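Local coordinates for putative nitrite reductase NADPH (Small subunit) oxidoreductase protein (Vibrio parahaemolyticus RIMD 2210633, PDB 3C0D), which probably serves as the small subunit of an NAD(P)H-dependent nitrite reductase in nitrate assimilation, built on a Rieske-like [2Fe-2S] domain fold, at residues T22-E26 and G27-A31; G61-G65 and E66-A70; V98-D102 and N103-Y107. All coordinates share one frame; numbering follows the deposited sequence.

How the contacts relate
All three contacts are beta hairpins, and together they illustrate how one local motif changes its chemistry with its place in a fold. Contacts 1 and 3 belong to the same larger antiparallel sheet and meet where Tyr107 CE1 packs on Ile25 CG2 at 3.7 Å. Contact 2 forms part of a separate three-stranded sheet, its centre about 22 Å from that of contact 1 and on the opposite side of the chain's centre. Contact 1 is partly buried and has a tight turn and aliphatic packing on one face. Contacts 2 and 3 lie at the surface; contact 3 relies on a row of valines, contact 2 on a Gly61-Cys68 backbone pair and a polar loop.

Contact 1: residues T22-E26 and G27-A31; sequences TVLIE and GERVA
CG1 of Val30 stands trans to its own backbone N (chi1 -175°), which leaves CG2 beside that N and pressed against Ile25 CG1 at 3.6 Å. Ile25 meets it by holding CG1 next to its own backbone N, with CG2 trans to it; CB, CG1 and CD1 of Ile25 all touch the same valine methyl. Val23 CG2 also reaches Val30 CB at 3.8 Å, so Val30 packs on two alternate residues of strand 21-25. Trp96 packs against Ile25, Glu28 and Val30 and extends this apolar face.

The opposite face carries Leu24 and Arg29, which lie side by side and point the same way. Leu24 CD1 rests over one face of the guanidinium, 4.0 Å from Arg29 NE, after the arginine chain has bent at chi2 and chi3; the cation also meets Tyr53 in a cation-pi contact.

Between the strands, Val23 and Val30 exchange a reciprocal pair of backbone hydrogen bonds, both 2.9 Å between N and O. Val30 O accepts a CA-H contact from Thr22 CA as well, at 3.2 Å. Nearer the turn, Ile25 N gives to Glu28 O at 3.2 Å and Glu28 N returns a bond to Ile25 O at 3.0 Å. Positive phi at both Glu26 and Gly27 (43° and 90°) turns the chain between them, while the Glu28 carboxylate goes to a salt bridge with Lys94. This is a beta hairpin with a two-residue loop, closed by a type I' turn, here joining strands 21-25 and 28-35 in the antiparallel sheet of a Rieske-like fold.

Contact 2: residues G61-G65 and E66-A70; sequences GDING and EMCVA
Gly61 and Cys68 pair across a short antiparallel beta hairpin whose strands, 59-62 and 67-70, form two thirds of a three-stranded sheet; in a Rieske-like fold this small sheet probably corresponds to the cluster-binding subdomain of the true Rieske proteins. Within 61-70 the backbone ladder is the Gly61-Cys68 pair, and it continues at Ala70 with Ile59. Gly61 N gives to Cys68 O at 3.1 Å, and Cys68 N reaches back to Gly61 O over the same length, a bond to be read with caution because the position of that oxygen is uncertain. Beyond this pair the chain rounds the loop with positive phi at Asn64 and Gly65. On its other edge, strand 67-70 bonds through Met67 to Leu80 and through Val69 to Phe78.

Apolar contact across the hairpin is slight. The Ile63 side chain extends from a CG1 held next to its own backbone N, and its CD1 arrives 4.0 Å from Cys68 SG. Leu86 touches both side chains, adding a third apolar partner to the pair.

Polar side-chain contact centres on Glu66, which is bent at chi2 (89°), folding its carboxylate back over the loop toward Asn64. The side chains cross at a slant, with amide and carboxylate planes 31° apart. Which amide atom faces the carboxylate is doubtful, because Asn64 OD1 as modelled sits 2.6 Å from Ile63 O and the OD1/ND2 assignment may be reversed. Glu66 OE2 itself approaches Ile63 O at 3.0 Å, a meeting of two acceptors that would tend to disfavour a fully charged carboxylate, although solvent may relieve it.

Contact 3: residues V98-D102 and N103-Y107; sequences VTVDD and NQVCY
Val105 is the apolar hub of this hairpin, dividing its two methyls between valines of the partner strand. Its CG1, trans to the backbone N (chi1 179°), meets Val98 CG1 at 3.6 Å, and its CG2, left beside that N, lies 3.9 Å from Val100 CG2. All three side chains project from the same face of the sheet, so Val105 bridges two residues that alternate along strand 95-100. Val100 also brings CG1 over the backbone of strand 104-108, 3.5 Å from Gln104 O.

The next layer is the backbone ladder that sets this spacing. Thr99 and Cys106 form a reciprocal hydrogen-bonded pair: Cys106 N gives to Thr99 O at 2.8 Å in a nearly straight bond (N-H...O 173°), and Thr99 N gives to Cys106 O at 3.1 Å. Closer to the turn, Asp101 N donates to Gln104 O at 3.0 Å. That carbonyl oxygen is shared, since Val100 CA also presents its hydrogen to it at 3.1 Å. Asp102 and Asn103 carry the chain round.

Further out come the polar side chains. Gln104 curls back after chi2 so that NE2 donates to Val105 O from above the carbonyl plane, 51° out of it, which draws the amide toward its own strand. Asp101 turns its carboxylate to Lys6 in a salt bridge that links the turn to strand 6-11, and the backbone of that strand bonds along the other edge of 104-108. On the valine face, Ala42 and Val40 of strand 39-47 pack on Val98 and Val100. The arrangement is an antiparallel beta hairpin with a valine-lined face, set between strands 39-47 and 6-11 in the larger sheet of the Rieske-like domain.

Contact 1: residues T22-E26 and G27-A31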
ATOM      1  N   THR A  22      -0.281  -8.424  -2.894  1.00 24.96           N
ATOM      2  CA  THR A  22      -0.224  -7.716  -4.152  1.00 25.18           C
ATOM      3  C   THR A  22      -1.533  -7.901  -4.855  1.00 27.31           C
ATOM      4  O   THR A  22      -2.217  -8.899  -4.641  1.00 30.68           O
ATOM      5  CB  THR A  22       0.871  -8.270  -5.067  1.00 24.41           C
ATOM      6  OG1 THR A  22       0.551  -9.624  -5.409  1.00 26.41           O
ATOM      7  CG2 THR A  22       2.233  -8.218  -4.374  1.00 22.94           C
ATOM      8  N   VAL A  23      -1.882  -6.922  -5.679  1.00 28.96           N
ATOM      9  CA  VAL A  23      -3.097  -6.929  -6.482  1.00 28.00           C
ATOM     10  C   VAL A  23      -2.795  -6.032  -7.656  1.00 29.40           C
ATOM     11  O   VAL A  23      -1.775  -5.343  -7.683  1.00 30.97           O
ATOM     12  CB  VAL A  23      -4.319  -6.325  -5.758  1.00 29.17           C
ATOM     13  CG1 VAL A  23      -4.790  -7.260  -4.643  1.00 29.10           C
ATOM     14  CG2 VAL A  23      -3.964  -4.936  -5.224  1.00 27.22           C
ATOM     15  N   LEU A  24      -3.692  -6.031  -8.621  1.00 30.71           N
ATOM     16  CA  LEU A  24      -3.520  -5.218  -9.808  1.00 32.49           C
ATOM     17  C   LEU A  24      -4.668  -4.225  -9.889  1.00 33.02           C
ATOM     18  O   LEU A  24      -5.842  -4.584  -9.699  1.00 35.19           O
ATOM     19  CB  LEU A  24      -3.540  -6.108 -11.055  1.00 33.40           C
ATOM     20  CG  LEU A  24      -2.257  -6.471 -11.799  1.00 34.73           C
ATOM     21  CD1 LEU A  24      -1.091  -6.713 -10.841  1.00 35.30           C
ATOM     22  CD2 LEU A  24      -2.553  -7.708 -12.642  1.00 33.42           C
ATOM     23  N   ILE A  25      -4.330  -2.970 -10.146  1.00 30.91           N
ATOM     24  CA  ILE A  25      -5.349  -1.958 -10.309  1.00 30.94           C
ATOM     25  C   ILE A  25      -5.113  -1.364 -11.678  1.00 31.87           C
ATOM     26  O   ILE A  25      -4.121  -0.683 -11.914  1.00 29.60           O
ATOM     27  CB  ILE A  25      -5.278  -0.880  -9.226  1.00 30.79           C
ATOM     28  CG1 ILE A  25      -5.512  -1.520  -7.857  1.00 28.79           C
ATOM     29  CG2 ILE A  25      -6.336   0.197  -9.494  1.00 28.16           C
ATOM     30  CD1 ILE A  25      -5.685  -0.516  -6.752  1.00 30.95           C
ATOM     31  N   GLU A  26      -6.021  -1.676 -12.590  1.00 35.30           N
ATOM     32  CA  GLU A  26      -5.923  -1.195 -13.947  1.00 38.62           C
ATOM     33  C   GLU A  26      -4.505  -1.281 -14.481  1.00 37.82           C
ATOM     34  O   GLU A  26      -3.972  -0.303 -14.993  1.00 38.86           O
ATOM     35  CB  GLU A  26      -6.440   0.241 -14.028  1.00 42.12           C
ATOM     36  CG  GLU A  26      -7.955   0.300 -14.081  1.00 50.00           C
ATOM     37  CD  GLU A  26      -8.522  -0.471 -15.275  1.00 54.77           C
ATOM     38  OE1 GLU A  26      -8.270  -0.062 -16.438  1.00 55.49           O
ATOM     39  OE2 GLU A  26      -9.217  -1.490 -15.049  1.00 57.92           O
ATOM     40  N   GLY A  27      -3.891  -2.452 -14.340  1.00 37.19           N
ATOM     41  CA  GLY A  27      -2.553  -2.657 -14.870  1.00 36.35           C
ATOM     42  C   GLY A  27      -1.322  -2.375 -14.031  1.00 36.07           C
ATOM     43  O   GLY A  27      -0.249  -2.915 -14.304  1.00 36.13           O
ATOM     44  N   GLU A  28      -1.450  -1.534 -13.012  1.00 36.40           N
ATOM     45  CA  GLU A  28      -0.309  -1.207 -12.175  1.00 35.31           C
ATOM     46  C   GLU A  28      -0.176  -2.140 -10.978  1.00 34.28           C
ATOM     47  O   GLU A  28      -1.167  -2.564 -10.403  1.00 34.35           O
ATOM     48  CB  GLU A  28      -0.420   0.240 -11.708  1.00 36.11           C
ATOM     49  CG  GLU A  28      -0.397   1.246 -12.849  1.00 40.05           C
ATOM     50  CD  GLU A  28      -0.396   2.692 -12.358  1.00 43.06           C
ATOM     51  OE1 GLU A  28       0.469   3.037 -11.509  1.00 39.83           O
ATOM     52  OE2 GLU A  28      -1.254   3.477 -12.830  1.00 42.61           O
ATOM     53  N   ARG A  29       1.061  -2.456 -10.611  1.00 34.30           N
ATOM     54  CA  ARG A  29       1.335  -3.335  -9.482  1.00 34.10           C
ATOM     55  C   ARG A  29       1.060  -2.616  -8.188  1.00 33.04           C
ATOM     56  O   ARG A  29       1.725  -1.630  -7.897  1.00 33.77           O
ATOM     57  CB  ARG A  29       2.798  -3.735  -9.442  1.00 35.62           C
ATOM     58  CG  ARG A  29       3.002  -5.113  -8.867  1.00 35.80           C
ATOM     59  CD  ARG A  29       3.038  -6.068 -10.005  1.00 33.39           C
ATOM     60  NE  ARG A  29       2.686  -5.354 -11.212  1.00 31.68           N
ATOM     61  CZ  ARG A  29       2.912  -5.827 -12.416  1.00 35.79           C
ATOM     62  NH1 ARG A  29       3.494  -7.012 -12.541  1.00 38.79           N
ATOM     63  NH2 ARG A  29       2.555  -5.126 -13.482  1.00 39.67           N
ATOM     64  N   VAL A  30       0.121  -3.122  -7.393  1.00 31.72           N
ATOM     65  CA  VAL A  30      -0.223  -2.485  -6.125  1.00 28.32           C
ATOM     66  C   VAL A  30      -0.034  -3.408  -4.920  1.00 27.76           C
ATOM     67  O   VAL A  30      -0.228  -4.622  -5.007  1.00 27.01           O
ATOM     68  CB  VAL A  30      -1.687  -1.993  -6.151  1.00 27.90           C
ATOM     69  CG1 VAL A  30      -2.009  -1.230  -4.888  1.00 25.26           C
ATOM     70  CG2 VAL A  30      -1.916  -1.134  -7.372  1.00 26.10           C
ATOM     71  N   ALA A  31       0.349  -2.818  -3.795  1.00 25.63           N
ATOM     72  CA  ALA A  31       0.550  -3.571  -2.566  1.00 27.53           C
ATOM     73  C   ALA A  31      -0.498  -3.126  -1.553  1.00 28.02           C
ATOM     74  O   ALA A  31      -0.579  -1.946  -1.235  1.00 31.10           O
ATOM     75  CB  ALA A  31       1.962  -3.325  -2.013  1.00 23.04           C
TER

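Contact 2: residues G61-G65 and E66-A70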
ATOM      1  N   GLY A  61       5.910  -1.183  10.260  1.00 47.38           N
ATOM      2  CA  GLY A  61       6.250  -0.775  11.613  1.00 50.20           C
ATOM      3  C   GLY A  61       5.903   0.682  11.812  1.00 53.34           C
ATOM      4  O   GLY A  61       5.595   1.369  10.846  1.00 52.82           O
ATOM      5  N   ASP A  62       5.945   1.168  13.050  1.00 57.92           N
ATOM      6  CA  ASP A  62       5.630   2.576  13.307  1.00 60.84           C
ATOM      7  C   ASP A  62       6.872   3.445  13.448  1.00 60.79           C
ATOM      8  O   ASP A  62       7.873   3.045  14.033  1.00 61.55           O
ATOM      9  CB  ASP A  62       4.745   2.738  14.558  1.00 63.78           C
ATOM     10  CG  ASP A  62       4.853   1.565  15.520  1.00 66.49           C
ATOM     11  OD1 ASP A  62       5.878   0.842  15.483  1.00 66.61           O
ATOM     12  OD2 ASP A  62       3.910   1.373  16.329  1.00 66.24           O
ATOM     13  N   ILE A  63       6.811   4.636  12.880  1.00 61.33           N
ATOM     14  CA  ILE A  63       7.926   5.551  12.971  1.00 62.31           C
ATOM     15  C   ILE A  63       7.288   6.866  13.348  1.00 65.10           C
ATOM     16  O   ILE A  63       6.473   7.411  12.596  1.00 64.61           O
ATOM     17  CB  ILE A  63       8.670   5.659  11.635  1.00 60.04           C
ATOM     18  CG1 ILE A  63       9.297   4.311  11.298  1.00 56.67           C
ATOM     19  CG2 ILE A  63       9.759   6.715  11.717  1.00 58.72           C
ATOM     20  CD1 ILE A  63       9.956   4.301   9.946  1.00 55.91           C
ATOM     21  N   ASN A  64       7.661   7.352  14.532  1.00 68.02           N
ATOM     22  CA  ASN A  64       7.127   8.579  15.100  1.00 69.86           C
ATOM     23  C   ASN A  64       5.622   8.607  14.855  1.00 70.38           C
ATOM     24  O   ASN A  64       5.058   9.607  14.413  1.00 69.70           O
ATOM     25  CB  ASN A  64       7.830   9.834  14.533  1.00 71.40           C
ATOM     26  CG  ASN A  64       7.597  10.041  13.043  1.00 73.86           C
ATOM     27  OD1 ASN A  64       8.153   9.327  12.201  1.00 75.34           O
ATOM     28  ND2 ASN A  64       6.770  11.029  12.712  1.00 73.76           N
ATOM     29  N   GLY A  65       4.983   7.474  15.143  1.00 71.42           N
ATOM     30  CA  GLY A  65       3.544   7.355  14.968  1.00 73.33           C
ATOM     31  C   GLY A  65       3.126   6.729  13.647  1.00 73.61           C
ATOM     32  O   GLY A  65       3.213   5.508  13.470  1.00 73.77           O
ATOM     33  N   GLU A  66       2.656   7.570  12.725  1.00 73.20           N
ATOM     34  CA  GLU A  66       2.217   7.121  11.401  1.00 72.06           C
ATOM     35  C   GLU A  66       3.157   6.038  10.861  1.00 69.52           C
ATOM     36  O   GLU A  66       4.357   6.272  10.711  1.00 68.79           O
ATOM     37  CB  GLU A  66       2.157   8.322  10.445  1.00 71.92           C
ATOM     38  CG  GLU A  66       3.386   9.226  10.475  1.00 70.99           C
ATOM     39  CD  GLU A  66       4.464   8.787   9.503  1.00 71.19           C
ATOM     40  OE1 GLU A  66       4.206   8.814   8.277  1.00 68.05           O
ATOM     41  OE2 GLU A  66       5.569   8.425   9.966  1.00 71.84           O
HETATM   42  N   MSE A  67       2.620   4.856  10.569  1.00 67.02           N
HETATM   43  CA  MSE A  67       3.485   3.792  10.103  1.00 65.60           C
HETATM   44  C   MSE A  67       3.763   3.653   8.632  1.00 61.13           C
HETATM   45  O   MSE A  67       2.956   4.001   7.779  1.00 57.51           O
HETATM   46  CB  MSE A  67       3.052   2.446  10.664  1.00 70.74           C
HETATM   47  CG  MSE A  67       1.633   2.054  10.474  1.00 76.49           C
HETATM   48 SE   MSE A  67       1.433   0.588  11.705  1.00 86.91          SE
HETATM   49  CE  MSE A  67       0.525   1.529  13.139  1.00 82.78           C
ATOM     50  N   CYS A  68       4.945   3.105   8.378  1.00 57.63           N
ATOM     51  CA  CYS A  68       5.465   2.910   7.046  1.00 55.49           C
ATOM     52  C   CYS A  68       5.940   1.477   6.818  1.00 51.86           C
ATOM     53  O   CYS A  68       5.994   0.660   7.751  1.00 50.49           O
ATOM     54  CB  CYS A  68       6.639   3.868   6.840  1.00 57.62           C
ATOM     55  SG  CYS A  68       6.607   5.282   7.981  1.00 64.59           S
ATOM     56  N   VAL A  69       6.285   1.188   5.565  1.00 47.26           N
ATOM     57  CA  VAL A  69       6.792  -0.124   5.183  1.00 41.99           C
ATOM     58  C   VAL A  69       8.244  -0.007   4.700  1.00 39.72           C
ATOM     59  O   VAL A  69       8.575   0.825   3.850  1.00 37.86           O
ATOM     60  CB  VAL A  69       5.927  -0.754   4.074  1.00 39.35           C
ATOM     61  CG1 VAL A  69       5.771   0.208   2.925  1.00 36.77           C
ATOM     62  CG2 VAL A  69       6.569  -2.041   3.602  1.00 35.30           C
ATOM     63  N   ALA A  70       9.104  -0.846   5.265  1.00 38.05           N
ATOM     64  CA  ALA A  70      10.516  -0.874   4.905  1.00 39.27           C
ATOM     65  C   ALA A  70      10.764  -1.772   3.677  1.00 39.16           C
ATOM     66  O   ALA A  70      10.398  -2.955   3.672  1.00 38.87           O
ATOM     67  CB  ALA A  70      11.344  -1.377   6.095  1.00 37.58           C
TER

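Contact 3: residues V98-D102 and N103-Y107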
ATOM      1  N   VAL A  98      -8.457   3.826  -0.976  1.00 48.07           N
ATOM      2  CA  VAL A  98      -9.141   2.559  -0.729  1.00 48.16           C
ATOM      3  C   VAL A  98     -10.129   2.580   0.444  1.00 49.01           C
ATOM      4  O   VAL A  98      -9.886   3.219   1.468  1.00 49.68           O
ATOM      5  CB  VAL A  98      -8.100   1.440  -0.485  1.00 47.83           C
ATOM      6  CG1 VAL A  98      -8.791   0.110  -0.259  1.00 48.70           C
ATOM      7  CG2 VAL A  98      -7.171   1.337  -1.666  1.00 48.64           C
ATOM      8  N   THR A  99     -11.242   1.867   0.286  1.00 49.59           N
ATOM      9  CA  THR A  99     -12.259   1.782   1.332  1.00 51.05           C
ATOM     10  C   THR A  99     -12.728   0.344   1.521  1.00 51.99           C
ATOM     11  O   THR A  99     -12.585  -0.494   0.624  1.00 52.27           O
ATOM     12  CB  THR A  99     -13.490   2.649   1.016  1.00 49.51           C
ATOM     13  OG1 THR A  99     -14.027   2.281  -0.264  1.00 49.23           O
ATOM     14  CG2 THR A  99     -13.110   4.114   1.020  1.00 49.17           C
ATOM     15  N   VAL A 100     -13.297   0.071   2.694  1.00 52.33           N
ATOM     16  CA  VAL A 100     -13.802  -1.258   3.031  1.00 50.99           C
ATOM     17  C   VAL A 100     -15.210  -1.131   3.602  1.00 51.96           C
ATOM     18  O   VAL A 100     -15.390  -0.685   4.733  1.00 51.35           O
ATOM     19  CB  VAL A 100     -12.903  -1.935   4.083  1.00 48.44           C
ATOM     20  CG1 VAL A 100     -13.299  -3.386   4.251  1.00 44.55           C
ATOM     21  CG2 VAL A 100     -11.443  -1.791   3.676  1.00 47.69           C
ATOM     22  N   ASP A 101     -16.207  -1.517   2.817  1.00 53.83           N
ATOM     23  CA  ASP A 101     -17.584  -1.435   3.268  1.00 55.93           C
ATOM     24  C   ASP A 101     -17.941  -2.572   4.216  1.00 56.09           C
ATOM     25  O   ASP A 101     -17.749  -2.433   5.421  1.00 57.98           O
ATOM     26  CB  ASP A 101     -18.511  -1.383   2.067  1.00 58.75           C
ATOM     27  CG  ASP A 101     -18.249  -0.158   1.204  1.00 63.03           C
ATOM     28  OD1 ASP A 101     -18.262   0.967   1.767  1.00 61.65           O
ATOM     29  OD2 ASP A 101     -18.016  -0.318  -0.021  1.00 65.36           O
ATOM     30  N   ASP A 102     -18.461  -3.685   3.720  1.00 55.15           N
ATOM     31  CA  ASP A 102     -18.759  -4.781   4.641  1.00 54.32           C
ATOM     32  C   ASP A 102     -17.407  -5.418   4.905  1.00 53.49           C
ATOM     33  O   ASP A 102     -16.730  -5.090   5.878  1.00 54.35           O
ATOM     34  CB  ASP A 102     -19.728  -5.772   4.004  1.00 56.43           C
ATOM     35  CG  ASP A 102     -21.130  -5.689   4.606  1.00 57.46           C
ATOM     36  OD1 ASP A 102     -21.502  -4.622   5.158  1.00 56.63           O
ATOM     37  OD2 ASP A 102     -21.861  -6.698   4.518  1.00 57.19           O
ATOM     38  N   ASN A 103     -17.016  -6.336   4.039  1.00 51.92           N
ATOM     39  CA  ASN A 103     -15.699  -6.941   4.142  1.00 49.28           C
ATOM     40  C   ASN A 103     -15.189  -6.841   2.722  1.00 47.81           C
ATOM     41  O   ASN A 103     -14.319  -7.588   2.285  1.00 50.00           O
ATOM     42  CB  ASN A 103     -15.777  -8.393   4.611  1.00 47.29           C
ATOM     43  CG  ASN A 103     -15.745  -8.511   6.122  1.00 45.90           C
ATOM     44  OD1 ASN A 103     -14.894  -7.914   6.785  1.00 41.64           O
ATOM     45  ND2 ASN A 103     -16.669  -9.288   6.674  1.00 47.32           N
ATOM     46  N   GLN A 104     -15.764  -5.883   2.011  1.00 46.32           N
ATOM     47  CA  GLN A 104     -15.430  -5.633   0.627  1.00 45.44           C
ATOM     48  C   GLN A 104     -14.419  -4.511   0.548  1.00 44.65           C
ATOM     49  O   GLN A 104     -14.672  -3.391   1.004  1.00 45.97           O
ATOM     50  CB  GLN A 104     -16.690  -5.244  -0.152  1.00 44.82           C
ATOM     51  CG  GLN A 104     -16.467  -5.024  -1.624  1.00 43.09           C
ATOM     52  CD  GLN A 104     -15.856  -6.236  -2.280  1.00 47.09           C
ATOM     53  OE1 GLN A 104     -16.390  -7.341  -2.188  1.00 47.58           O
ATOM     54  NE2 GLN A 104     -14.721  -6.041  -2.943  1.00 48.24           N
ATOM     55  N   VAL A 105     -13.262  -4.814  -0.016  1.00 41.93           N
ATOM     56  CA  VAL A 105     -12.243  -3.800  -0.169  1.00 39.83           C
ATOM     57  C   VAL A 105     -12.355  -3.286  -1.595  1.00 40.48           C
ATOM     58  O   VAL A 105     -12.371  -4.064  -2.544  1.00 40.86           O
ATOM     59  CB  VAL A 105     -10.849  -4.372   0.074  1.00 36.69           C
ATOM     60  CG1 VAL A 105      -9.815  -3.300  -0.125  1.00 34.34           C
ATOM     61  CG2 VAL A 105     -10.779  -4.933   1.476  1.00 35.23           C
ATOM     62  N   CYS A 106     -12.470  -1.974  -1.741  1.00 40.42           N
ATOM     63  CA  CYS A 106     -12.592  -1.378  -3.058  1.00 41.61           C
ATOM     64  C   CYS A 106     -11.559  -0.284  -3.247  1.00 43.64           C
ATOM     65  O   CYS A 106     -10.948   0.188  -2.288  1.00 43.89           O
ATOM     66  CB  CYS A 106     -13.983  -0.752  -3.233  1.00 40.26           C
ATOM     67  SG  CYS A 106     -15.385  -1.875  -3.245  1.00 40.46           S
ATOM     68  N   TYR A 107     -11.362   0.120  -4.492  1.00 45.76           N
ATOM     69  CA  TYR A 107     -10.463   1.221  -4.768  1.00 49.53           C
ATOM     70  C   TYR A 107     -11.356   2.271  -5.422  1.00 53.22           C
ATOM     71  O   TYR A 107     -12.318   1.934  -6.111  1.00 54.63           O
ATOM     72  CB  TYR A 107      -9.317   0.774  -5.675  1.00 48.46           C
ATOM     73  CG  TYR A 107      -9.661   0.476  -7.106  1.00 48.45           C
ATOM     74  CD1 TYR A 107      -9.704   1.492  -8.061  1.00 49.71           C
ATOM     75  CD2 TYR A 107      -9.845  -0.831  -7.534  1.00 50.45           C
ATOM     76  CE1 TYR A 107      -9.911   1.203  -9.423  1.00 49.95           C
ATOM     77  CE2 TYR A 107     -10.055  -1.134  -8.892  1.00 51.52           C
ATOM     78  CZ  TYR A 107     -10.081  -0.115  -9.831  1.00 50.49           C
ATOM     79  OH  TYR A 107     -10.240  -0.430 -11.166  1.00 49.10           O
TER